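Local coordinates for protein putative mandelate racemase (Bordetella bronchiseptica, PDB 3OZM) that probably acts on acid sugars as a magnesium-dependent member of the mandelate racemase branch of the enolase superfamily, here holding D-xylaric acid, at residues G138-A143 / F167-L172; A202-G207 / F226-S231; P303-D308 / A326-D331. One frame throughout, in Å; residues are numbered along the deposited sequence. Where two conformers were deposited one is given.

In the fold
All three contacts reach the curled sheet of the TIM-barrel-like domain and follow one another along the chain, each closing before the next opens. Contacts 1 and 3 are close, their centres about 9 Å apart, because strands 139-146 and 328-331 pair in parallel where the barrel closes. Contact 2 lies farther round the barrel, its centre about 20 Å from that of contact 1 and 18 Å from that of contact 3, yet K171 of contact 1 forms a salt bridge with E227 of contact 2. Each contact sends at least one side chain to the same D-xylaric acid, so the ligand and its magnesium ion are held by residues distant in sequence.

Contact 1: G138-A143 / F167-L172; sequences GVRAYA and FTAAKL. With DXL (D-xylaric acid), chain J.
A143 and A170 form a parallel beta bridge, their CA atoms 4.4 Å apart, where strands 139-143 and 169-172 run in the same sense with their short axes 35° apart. A143 is bonded through both its polar backbone atoms: its N donates to A169 O at 3.1 Å, and its O accepts from K171 N at 3.0 Å. Before the bridge the chains diverge, and a water fills in, giving a hydrogen to A141 O at 2.7 Å while accepting one from T168 N. The F167 ring packs on A143, at the bridge itself. A143 CB sits over the centre of one ring face, 3.7 Å from the F167 centroid, a CH-pi contact, while A141 O comes in at the ring edge. R140 is extended from CG to NE, which carries its guanidinium to T168, just before strand 169-172. There NE makes a straight bond to T168 OG1, 2.9 Å long and in the guanidinium plane; a second, weak bond joins NH2 to T168 O. At the other end, K171 lays its CB beside CE1 of the Y142 ring, then bends at chi3 (77°) and runs past CE1 to the hydroxyl. NZ donates to Y142 OH at 2.9 Å and to DXL OAK at 2.7 Å; Y142 OH and, by a salt bridge, E227 OE1 together place the ammonium at the ligand carboxylate. The two strands and helix 152-164 between them make a beta-alpha-beta unit of the barrel. Strand 328-331 also pairs with 139-146, strand 197-201 continues the sheet beyond 169-173, M327 packs on R140, Y142 and A169, and V139 turns to helix 309-321.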
loop_
_atom_site.group_PDB
_atom_site.type_symbol
_atom_site.label_atom_id
_atom_site.label_comp_id
_atom_site.label_asym_id
_atom_site.label_seq_id
_atom_site.Cartn_x
_atom_site.Cartn_y
_atom_site.Cartn_z
ATOM N N GLY A 138 7.555 -14.175 14.148
ATOM C CA GLY A 138 8.020 -14.946 13.009
ATOM C C GLY A 138 6.891 -15.222 12.043
ATOM O O GLY A 138 5.723 -14.984 12.356
ATOM N N VAL A 139 7.256 -15.744 10.880
ATOM C CA VAL A 139 6.320 -15.991 9.787
ATOM C C VAL A 139 6.123 -17.491 9.535
ATOM O O VAL A 139 7.080 -18.216 9.265
ATOM C CB VAL A 139 6.832 -15.304 8.505
ATOM C CG1 VAL A 139 5.993 -15.680 7.297
ATOM C CG2 VAL A 139 6.858 -13.791 8.709
ATOM N N ARG A 140 4.880 -17.952 9.618
ATOM C CA ARG A 140 4.585 -19.363 9.347
ATOM C C ARG A 140 4.882 -19.742 7.894
ATOM O O ARG A 140 4.339 -19.136 6.956
ATOM C CB ARG A 140 3.131 -19.692 9.675
ATOM C CG ARG A 140 2.772 -21.156 9.397
ATOM C CD ARG A 140 1.300 -21.320 9.142
ATOM N NE ARG A 140 0.855 -22.651 9.529
ATOM C CZ ARG A 140 -0.410 -22.970 9.718
ATOM N NH1 ARG A 140 -1.346 -22.037 9.555
ATOM N NH2 ARG A 140 -0.736 -24.207 10.079
ATOM N N ALA A 141 5.732 -20.755 7.715
ATOM C CA ALA A 141 6.164 -21.194 6.386
ATOM C C ALA A 141 5.493 -22.495 5.961
ATOM O O ALA A 141 5.008 -23.259 6.795
ATOM C CB ALA A 141 7.675 -21.364 6.350
ATOM N N TYR A 142 5.472 -22.742 4.658
ATOM C CA TYR A 142 5.084 -24.053 4.162
ATOM C C TYR A 142 6.151 -24.643 3.250
ATOM O O TYR A 142 6.858 -23.914 2.546
ATOM C CB TYR A 142 3.690 -24.036 3.503
ATOM C CG TYR A 142 3.567 -23.412 2.117
ATOM C CD1 TYR A 142 3.848 -24.152 0.967
ATOM C CD2 TYR A 142 3.117 -22.098 1.965
ATOM C CE1 TYR A 142 3.696 -23.592 -0.307
ATOM C CE2 TYR A 142 2.957 -21.529 0.709
ATOM C CZ TYR A 142 3.242 -22.281 -0.426
ATOM O OH TYR A 142 3.084 -21.718 -1.678
ATOM N N ALA A 143 6.276 -25.966 3.298
ATOM C CA ALA A 143 7.221 -26.701 2.465
ATOM C C ALA A 143 6.669 -26.860 1.054
ATOM O O ALA A 143 5.620 -27.461 0.853
ATOM C CB ALA A 143 7.503 -28.076 3.083
ATOM N N PHE A 167 8.024 -28.059 9.631
ATOM C CA PHE A 167 6.945 -27.418 8.875
ATOM C C PHE A 167 5.565 -27.747 9.439
ATOM O O PHE A 167 5.292 -28.893 9.807
ATOM C CB PHE A 167 7.017 -27.798 7.389
ATOM C CG PHE A 167 8.119 -27.099 6.645
ATOM C CD1 PHE A 167 7.938 -25.800 6.174
ATOM C CD2 PHE A 167 9.334 -27.724 6.425
ATOM C CE1 PHE A 167 8.934 -25.147 5.490
ATOM C CE2 PHE A 167 10.347 -27.072 5.740
ATOM C CZ PHE A 167 10.151 -25.779 5.273
ATOM N N THR A 168 4.693 -26.744 9.495
ATOM C CA THR A 168 3.313 -26.949 9.941
ATOM C C THR A 168 2.341 -26.935 8.762
ATOM O O THR A 168 1.123 -26.886 8.942
ATOM C CB THR A 168 2.882 -25.865 10.960
ATOM O OG1 THR A 168 2.858 -24.575 10.321
ATOM C CG2 THR A 168 3.838 -25.837 12.142
ATOM N N ALA A 169 2.892 -26.975 7.557
ATOM C CA ALA A 169 2.089 -26.884 6.341
ATOM C C ALA A 169 2.963 -27.271 5.169
ATOM O O ALA A 169 4.185 -27.127 5.237
ATOM C CB ALA A 169 1.564 -25.456 6.163
ATOM N N ALA A 170 2.349 -27.746 4.093
ATOM C CA ALA A 170 3.088 -28.173 2.915
ATOM C C ALA A 170 2.155 -28.203 1.710
ATOM O O ALA A 170 0.933 -28.228 1.865
ATOM C CB ALA A 170 3.709 -29.543 3.150
ATOM N N LYS A 171 2.732 -28.201 0.512
ATOM C CA LYS A 171 1.944 -28.116 -0.719
ATOM C C LYS A 171 2.168 -29.325 -1.631
ATOM O O LYS A 171 3.299 -29.810 -1.765
ATOM C CB LYS A 171 2.282 -26.816 -1.473
ATOM C CG LYS A 171 1.360 -26.550 -2.664
ATOM C CD LYS A 171 1.350 -25.062 -3.089
ATOM C CE LYS A 171 2.612 -24.668 -3.893
ATOM N NZ LYS A 171 2.639 -23.183 -4.141
ATOM N N LEU A 172 1.087 -29.789 -2.261
ATOM C CA LEU A 172 1.109 -30.940 -3.172
ATOM C C LEU A 172 0.760 -30.500 -4.581
ATOM O O LEU A 172 -0.263 -29.833 -4.801
ATOM C CB LEU A 172 0.084 -31.992 -2.726
ATOM C CG LEU A 172 -0.142 -33.182 -3.670
ATOM C CD1 LEU A 172 1.078 -34.123 -3.638
ATOM C CD2 LEU A 172 -1.425 -33.932 -3.306
HETATM O OAA DXL J . 7.425 -25.861 -9.527
HETATM O OAB DXL J . 7.873 -23.550 -10.903
HETATM O OAC DXL J . 3.905 -23.323 -9.114
HETATM O OAD DXL J . 6.069 -22.529 -6.341
HETATM O OAE DXL J . 5.324 -25.836 -10.225
HETATM C CAF DXL J . 6.434 -25.293 -10.016
HETATM C CAG DXL J . 6.558 -23.811 -10.382
HETATM C CAH DXL J . 6.352 -22.943 -9.127
HETATM C CAI DXL J . 5.110 -23.398 -8.338
HETATM C CAJ DXL J . 4.996 -22.735 -6.946
HETATM O OAK DXL J . 3.861 -22.478 -6.478
HETATM O OAL DXL J . 6.319 -21.564 -9.510
HETATM O O HOH W 1 5.430 -23.987 9.342
#

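Contact 2: A202-G207 / F226-S231; sequences ANQSLG and FEEPLS. With MG (magnesium ion), chain I; DXL (D-xylaric acid), chain J.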
loop_
_atom_site.group_PDB
_atom_site.type_symbol
_atom_site.label_atom_id
_atom_site.label_comp_id
_atom_site.label_asym_id
_atom_site.label_seq_id
_atom_site.Cartn_x
_atom_site.Cartn_y
_atom_site.Cartn_z
ATOM N N ALA A 202 -2.404 -26.980 -8.814
ATOM C CA ALA A 202 -2.603 -27.665 -10.091
ATOM C C ALA A 202 -1.835 -27.050 -11.268
ATOM O O ALA A 202 -1.882 -27.582 -12.358
ATOM C CB ALA A 202 -4.122 -27.740 -10.416
ATOM N N ASN A 203 -1.133 -25.932 -11.052
ATOM C CA ASN A 203 -0.396 -25.292 -12.142
ATOM C C ASN A 203 -1.200 -25.127 -13.443
ATOM O O ASN A 203 -0.688 -25.397 -14.528
ATOM C CB ASN A 203 0.894 -26.070 -12.425
ATOM C CG ASN A 203 1.908 -25.913 -11.318
ATOM O OD1 ASN A 203 2.008 -26.761 -10.431
ATOM N ND2 ASN A 203 2.659 -24.818 -11.356
ATOM N N GLN A 204 -2.450 -24.682 -13.318
ATOM C CA GLN A 204 -3.343 -24.432 -14.458
ATOM C C GLN A 204 -3.719 -25.666 -15.294
ATOM O O GLN A 204 -4.130 -25.528 -16.448
ATOM C CB GLN A 204 -2.751 -23.379 -15.402
ATOM C CG GLN A 204 -2.227 -22.110 -14.732
ATOM C CD GLN A 204 -1.740 -21.092 -15.753
ATOM O OE1 GLN A 204 -2.486 -20.682 -16.634
ATOM N NE2 GLN A 204 -0.467 -20.688 -15.644
ATOM N N SER A 205 -3.607 -26.855 -14.706
ATOM C CA SER A 205 -3.703 -28.101 -15.477
ATOM C C SER A 205 -5.085 -28.756 -15.556
ATOM O O SER A 205 -5.233 -29.820 -16.168
ATOM C CB SER A 205 -2.707 -29.132 -14.943
ATOM O OG SER A 205 -3.150 -29.657 -13.702
ATOM N N LEU A 206 -6.084 -28.146 -14.931
ATOM C CA LEU A 206 -7.446 -28.701 -14.960
ATOM C C LEU A 206 -8.444 -27.869 -15.753
ATOM O O LEU A 206 -8.302 -26.645 -15.862
ATOM C CB LEU A 206 -7.966 -28.855 -13.538
ATOM C CG LEU A 206 -7.146 -29.769 -12.636
ATOM C CD1 LEU A 206 -7.687 -29.684 -11.216
ATOM C CD2 LEU A 206 -7.186 -31.200 -13.167
ATOM N N GLY A 207 -9.449 -28.549 -16.304
ATOM C CA GLY A 207 -10.638 -27.893 -16.833
ATOM C C GLY A 207 -11.620 -27.626 -15.702
ATOM O O GLY A 207 -11.417 -28.086 -14.581
ATOM N N PHE A 226 -6.543 -24.127 -2.939
ATOM C CA PHE A 226 -6.488 -24.755 -4.261
ATOM C C PHE A 226 -5.863 -23.711 -5.166
ATOM O O PHE A 226 -6.523 -22.739 -5.546
ATOM C CB PHE A 226 -7.936 -25.024 -4.708
ATOM C CG PHE A 226 -8.085 -25.976 -5.880
ATOM C CD1 PHE A 226 -6.994 -26.605 -6.474
ATOM C CD2 PHE A 226 -9.357 -26.252 -6.364
ATOM C CE1 PHE A 226 -7.191 -27.500 -7.544
ATOM C CE2 PHE A 226 -9.559 -27.124 -7.427
ATOM C CZ PHE A 226 -8.478 -27.759 -8.006
ATOM N N GLU A 227 -4.585 -23.899 -5.482
ATOM C CA GLU A 227 -3.786 -22.923 -6.220
ATOM C C GLU A 227 -3.747 -23.216 -7.718
ATOM O O GLU A 227 -3.610 -24.368 -8.127
ATOM C CB GLU A 227 -2.361 -22.922 -5.655
ATOM C CG GLU A 227 -1.337 -22.146 -6.471
ATOM C CD GLU A 227 -0.017 -21.994 -5.737
ATOM O OE1 GLU A 227 0.068 -22.324 -4.535
ATOM O OE2 GLU A 227 0.948 -21.525 -6.370
ATOM N N GLU A 228 -3.834 -22.153 -8.524
ATOM C CA GLU A 228 -3.955 -22.256 -9.976
ATOM C C GLU A 228 -4.754 -23.492 -10.427
ATOM O O GLU A 228 -4.246 -24.338 -11.166
ATOM C CB GLU A 228 -2.576 -22.236 -10.659
ATOM C CG GLU A 228 -1.822 -20.882 -10.606
ATOM C CD GLU A 228 -0.640 -20.852 -11.592
ATOM O OE1 GLU A 228 0.075 -21.872 -11.700
ATOM O OE2 GLU A 228 -0.435 -19.820 -12.277
ATOM N N PRO A 229 -6.021 -23.584 -9.994
ATOM C CA PRO A 229 -6.842 -24.734 -10.377
ATOM C C PRO A 229 -7.081 -24.782 -11.888
ATOM O O PRO A 229 -7.168 -25.863 -12.471
ATOM C CB PRO A 229 -8.156 -24.473 -9.634
ATOM C CG PRO A 229 -8.203 -22.973 -9.447
ATOM C CD PRO A 229 -6.747 -22.644 -9.122
ATOM N N LEU A 230 -7.161 -23.608 -12.508
ATOM C CA LEU A 230 -7.489 -23.468 -13.912
ATOM C C LEU A 230 -6.517 -22.521 -14.621
ATOM O O LEU A 230 -5.702 -21.863 -13.980
ATOM C CB LEU A 230 -8.889 -22.857 -14.043
ATOM C CG LEU A 230 -10.047 -23.485 -13.272
ATOM C CD1 LEU A 230 -11.276 -22.545 -13.275
ATOM C CD2 LEU A 230 -10.404 -24.839 -13.880
ATOM N N SER A 231 -6.618 -22.460 -15.943
ATOM C CA SER A 231 -5.987 -21.391 -16.712
ATOM C C SER A 231 -6.158 -20.036 -16.026
ATOM O O SER A 231 -7.259 -19.679 -15.603
ATOM C CB SER A 231 -6.603 -21.317 -18.104
ATOM O OG SER A 231 -6.133 -20.179 -18.802
HETATM MG MG MG I . 2.184 -22.483 -7.941
HETATM O OAA DXL J . 7.425 -25.861 -9.527
HETATM O OAB DXL J . 7.873 -23.550 -10.903
HETATM O OAC DXL J . 3.905 -23.323 -9.114
HETATM O OAD DXL J . 6.069 -22.529 -6.341
HETATM O OAE DXL J . 5.324 -25.836 -10.225
HETATM C CAF DXL J . 6.434 -25.293 -10.016
HETATM C CAG DXL J . 6.558 -23.811 -10.382
HETATM C CAH DXL J . 6.352 -22.943 -9.127
HETATM C CAI DXL J . 5.110 -23.398 -8.338
HETATM C CAJ DXL J . 4.996 -22.735 -6.946
HETATM O OAK DXL J . 3.861 -22.478 -6.478
HETATM O OAL DXL J . 6.319 -21.564 -9.510
HETATM O O HOH W 2 1.713 -22.720 -13.678
HETATM O O HOH W 3 -8.400 -24.320 -17.282
HETATM O O HOH W 4 0.826 -22.671 -9.531
#
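A202 and Q204 bind the backbone of E227 and E228 where two successive strands of the TIM-barrel-like domain give way to loops, and the first loop makes a type I' turn from A202 to S205. Backbone hydrogen bonds hold the two loops together: A202 N donates to E227 O at 3.0 Å and Q204 N to E228 O at 2.8 Å. The turn is closed by S205, whose N donates to A202 O at 3.0 Å. The Q204 side chain lies across the second loop, CG near L230 O and E228 CD, and its OE1 is bonded to I232 N. Metal binding belongs to E227, extended so that OE2 reaches the magnesium ion at 2.2 Å, alongside D201, E254, a water and two ligand oxygens, while its OE1 takes the K171 salt bridge and a bond from Q275. On the ligand side N203 ND2 donates to DXL OAC at 3.0 Å and also to a water that E228 OE1 accepts from. The other E228 oxygen, OE2, is bonded to N255. Apolar contact is made by F226: P229 CB covers one ring face, and L206 CD1 meets the ring edge, 3.8 Å from F226 CZ. Farther along, one water ties the loops again, donating to L206 O at 2.7 Å and accepting from S231 N at 2.9 Å.

Contact 3: P303-D308 / A326-D331; sequences PHTFND and AMFEWD. With DXL (D-xylaric acid), chain J.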
loop_
_atom_site.group_PDB
_atom_site.type_symbol
_atom_site.label_atom_id
_atom_site.label_comp_id
_atom_site.label_asym_id
_atom_site.label_seq_id
_atom_site.Cartn_x
_atom_site.Cartn_y
_atom_site.Cartn_z
ATOM N N PRO A 303 2.236 -14.498 -0.961
ATOM C CA PRO A 303 2.942 -14.474 -2.246
ATOM C C PRO A 303 3.487 -15.832 -2.666
ATOM O O PRO A 303 3.890 -16.632 -1.816
ATOM C CB PRO A 303 4.113 -13.511 -1.985
ATOM C CG PRO A 303 4.349 -13.594 -0.486
ATOM C CD PRO A 303 2.941 -13.732 0.085
ATOM N N HIS A 304 3.492 -16.075 -3.972
ATOM C CA HIS A 304 4.415 -17.027 -4.570
ATOM C C HIS A 304 5.829 -16.480 -4.335
ATOM O O HIS A 304 6.045 -15.257 -4.411
ATOM C CB HIS A 304 4.106 -17.132 -6.060
ATOM C CG HIS A 304 5.101 -17.935 -6.845
ATOM N ND1 HIS A 304 6.251 -17.386 -7.374
ATOM C CD2 HIS A 304 5.094 -19.237 -7.228
ATOM C CE1 HIS A 304 6.919 -18.317 -8.037
ATOM N NE2 HIS A 304 6.230 -19.446 -7.975
ATOM N N THR A 305 6.788 -17.360 -4.035
ATOM C CA THR A 305 8.159 -16.919 -3.726
ATOM C C THR A 305 9.240 -17.754 -4.424
ATOM O O THR A 305 10.438 -17.519 -4.228
ATOM C CB THR A 305 8.458 -17.021 -2.227
ATOM O OG1 THR A 305 8.601 -18.405 -1.857
ATOM C CG2 THR A 305 7.368 -16.354 -1.381
ATOM N N PHE A 306 8.814 -18.699 -5.253
ATOM C CA PHE A 306 9.642 -19.819 -5.713
ATOM C C PHE A 306 10.598 -19.485 -6.875
ATOM O O PHE A 306 10.169 -19.317 -8.016
ATOM C CB PHE A 306 8.672 -20.947 -6.114
ATOM C CG PHE A 306 9.274 -22.334 -6.204
ATOM C CD1 PHE A 306 9.158 -23.232 -5.144
ATOM C CD2 PHE A 306 9.862 -22.774 -7.381
ATOM C CE1 PHE A 306 9.654 -24.529 -5.240
ATOM C CE2 PHE A 306 10.364 -24.078 -7.489
ATOM C CZ PHE A 306 10.260 -24.953 -6.421
ATOM N N ASN A 307 11.889 -19.371 -6.568
ATOM C CA ASN A 307 12.936 -19.369 -7.595
ATOM C C ASN A 307 14.327 -19.372 -6.985
ATOM O O ASN A 307 15.156 -20.216 -7.313
ATOM C CB ASN A 307 12.833 -18.186 -8.562
ATOM C CG ASN A 307 13.701 -18.392 -9.803
ATOM O OD1 ASN A 307 13.364 -19.181 -10.671
ATOM N ND2 ASN A 307 14.838 -17.707 -9.865
ATOM N N ASP A 308 14.582 -18.414 -6.106
ATOM C CA ASP A 308 15.906 -18.272 -5.523
ATOM C C ASP A 308 15.818 -17.560 -4.173
ATOM O O ASP A 308 14.743 -17.127 -3.765
ATOM C CB ASP A 308 16.826 -17.540 -6.505
ATOM C CG ASP A 308 16.306 -16.154 -6.881
ATOM O OD1 ASP A 308 16.305 -15.283 -5.992
ATOM O OD2 ASP A 308 15.910 -15.946 -8.063
ATOM N N ALA A 326 0.025 -15.497 7.788
ATOM C CA ALA A 326 1.100 -15.969 6.924
ATOM C C ALA A 326 0.928 -17.418 6.499
ATOM O O ALA A 326 0.455 -18.256 7.264
ATOM C CB ALA A 326 2.435 -15.784 7.617
ATOM N N MET A 327 1.333 -17.694 5.265
ATOM C CA MET A 327 1.417 -19.050 4.736
ATOM C C MET A 327 2.517 -18.905 3.715
ATOM O O MET A 327 2.275 -18.787 2.513
ATOM C CB MET A 327 0.079 -19.492 4.104
ATOM C CG MET A 327 0.081 -20.913 3.555
ATOM S SD MET A 327 0.538 -22.143 4.814
ATOM C CE MET A 327 -0.878 -22.055 5.917
ATOM N N PHE A 328 3.739 -18.865 4.222
ATOM C CA PHE A 328 4.877 -18.393 3.439
ATOM C C PHE A 328 5.609 -19.516 2.685
ATOM O O PHE A 328 6.140 -20.443 3.299
ATOM C CB PHE A 328 5.863 -17.648 4.333
ATOM C CG PHE A 328 6.962 -16.995 3.568
ATOM C CD1 PHE A 328 6.735 -15.790 2.913
ATOM C CD2 PHE A 328 8.206 -17.594 3.465
ATOM C CE1 PHE A 328 7.736 -15.186 2.176
ATOM C CE2 PHE A 328 9.218 -16.994 2.737
ATOM C CZ PHE A 328 8.980 -15.776 2.097
ATOM N N GLU A 329 5.641 -19.419 1.362
ATOM C CA GLU A 329 6.201 -20.479 0.528
ATOM C C GLU A 329 7.712 -20.591 0.695
ATOM O O GLU A 329 8.434 -19.616 0.507
ATOM C CB GLU A 329 5.884 -20.233 -0.952
ATOM C CG GLU A 329 6.394 -21.350 -1.863
ATOM C CD GLU A 329 5.923 -21.235 -3.291
ATOM O OE1 GLU A 329 5.691 -20.102 -3.769
ATOM O OE2 GLU A 329 5.811 -22.298 -3.948
ATOM N N TRP A 330 8.179 -21.793 1.024
ATOM C CA TRP A 330 9.610 -22.066 1.106
ATOM C C TRP A 330 9.990 -23.294 0.259
ATOM O O TRP A 330 9.658 -24.435 0.608
ATOM C CB TRP A 330 10.050 -22.269 2.564
ATOM C CG TRP A 330 11.543 -22.157 2.681
ATOM C CD1 TRP A 330 12.467 -23.090 2.298
ATOM C CD2 TRP A 330 12.289 -21.024 3.160
ATOM N NE1 TRP A 330 13.740 -22.608 2.511
ATOM C CE2 TRP A 330 13.659 -21.348 3.044
ATOM C CE3 TRP A 330 11.934 -19.778 3.688
ATOM C CZ2 TRP A 330 14.671 -20.471 3.437
ATOM C CZ3 TRP A 330 12.944 -18.905 4.075
ATOM C CH2 TRP A 330 14.294 -19.258 3.947
ATOM N N ASP A 331 10.646 -23.032 -0.863
ATOM C CA ASP A 331 11.197 -24.048 -1.768
ATOM C C ASP A 331 12.094 -25.026 -1.012
ATOM O O ASP A 331 13.153 -24.638 -0.516
ATOM C CB ASP A 331 12.013 -23.330 -2.844
ATOM C CG ASP A 331 12.554 -24.260 -3.926
ATOM O OD1 ASP A 331 12.453 -25.510 -3.818
ATOM O OD2 ASP A 331 13.095 -23.706 -4.910
HETATM O OAA DXL J . 7.425 -25.861 -9.527
HETATM O OAB DXL J . 7.873 -23.550 -10.903
HETATM O OAC DXL J . 3.905 -23.323 -9.114
HETATM O OAD DXL J . 6.069 -22.529 -6.341
HETATM O OAE DXL J . 5.324 -25.836 -10.225
HETATM C CAF DXL J . 6.434 -25.293 -10.016
HETATM C CAG DXL J . 6.558 -23.811 -10.382
HETATM C CAH DXL J . 6.352 -22.943 -9.127
HETATM C CAI DXL J . 5.110 -23.398 -8.338
HETATM C CAJ DXL J . 4.996 -22.735 -6.946
HETATM O OAK DXL J . 3.861 -22.478 -6.478
HETATM O OAL DXL J . 6.319 -21.564 -9.510
HETATM O O HOH W 5 3.463 -16.905 0.865
HETATM O O HOH W 6 10.557 -20.459 -2.295
HETATM O O HOH W 7 12.940 -20.685 -4.327
#
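E329 and T305 meet through both backbone and side chain, the glutamate running past the threonine in the opposite direction. From its CB, which lies 3.4 Å from T305 OG1, the E329 chain leaves with CG anti to the backbone N (chi1 -177°) and stays extended, which carries the carboxylate to the ligand. CG still borders the threonine hydroxyl; CD comes up beside F306 CB and DXL OAD. OE1 accepts from T305 N at 3.0 Å, a nearly straight bond (165°) that meets the anti side of the oxygen, 27° out of the carboxylate plane; with the S144 bond on OE2 it holds the carboxylate's rotation. OE2, the last atom, is bonded to S144 OG and stands just 2.4 Å from DXL OAD. T305 returns the grip: its OG1 donates to E329 O at 2.7 Å from above the carbonyl plane, and takes a hydrogen from a water that D331 N also binds. Its other branch, CG2, touches F328 CE1 at 3.8 Å. D331, whose OD2 is paired with R33 and OD1 bonded to T333 OG1, lies over the F306 ring at a closeness that is doubtful; F306 CB lies beside DXL OAD. Next to E329, H304 brings its ring edge to the ligand, NE2 being hydrogen-bonded to DXL OAL at 2.6 Å with either atom a possible donor, while ND1 is bonded to D277 OD2. This His-Asp pair resembles the dyad of mandelate racemase, with E329 on strand 328-331 consistent with the glutamate that meets the substrate carboxylate there. An approach as short as that of E329 OE2 to DXL OAD would fit a proton lying between the two acid groups, donated by whichever holds it.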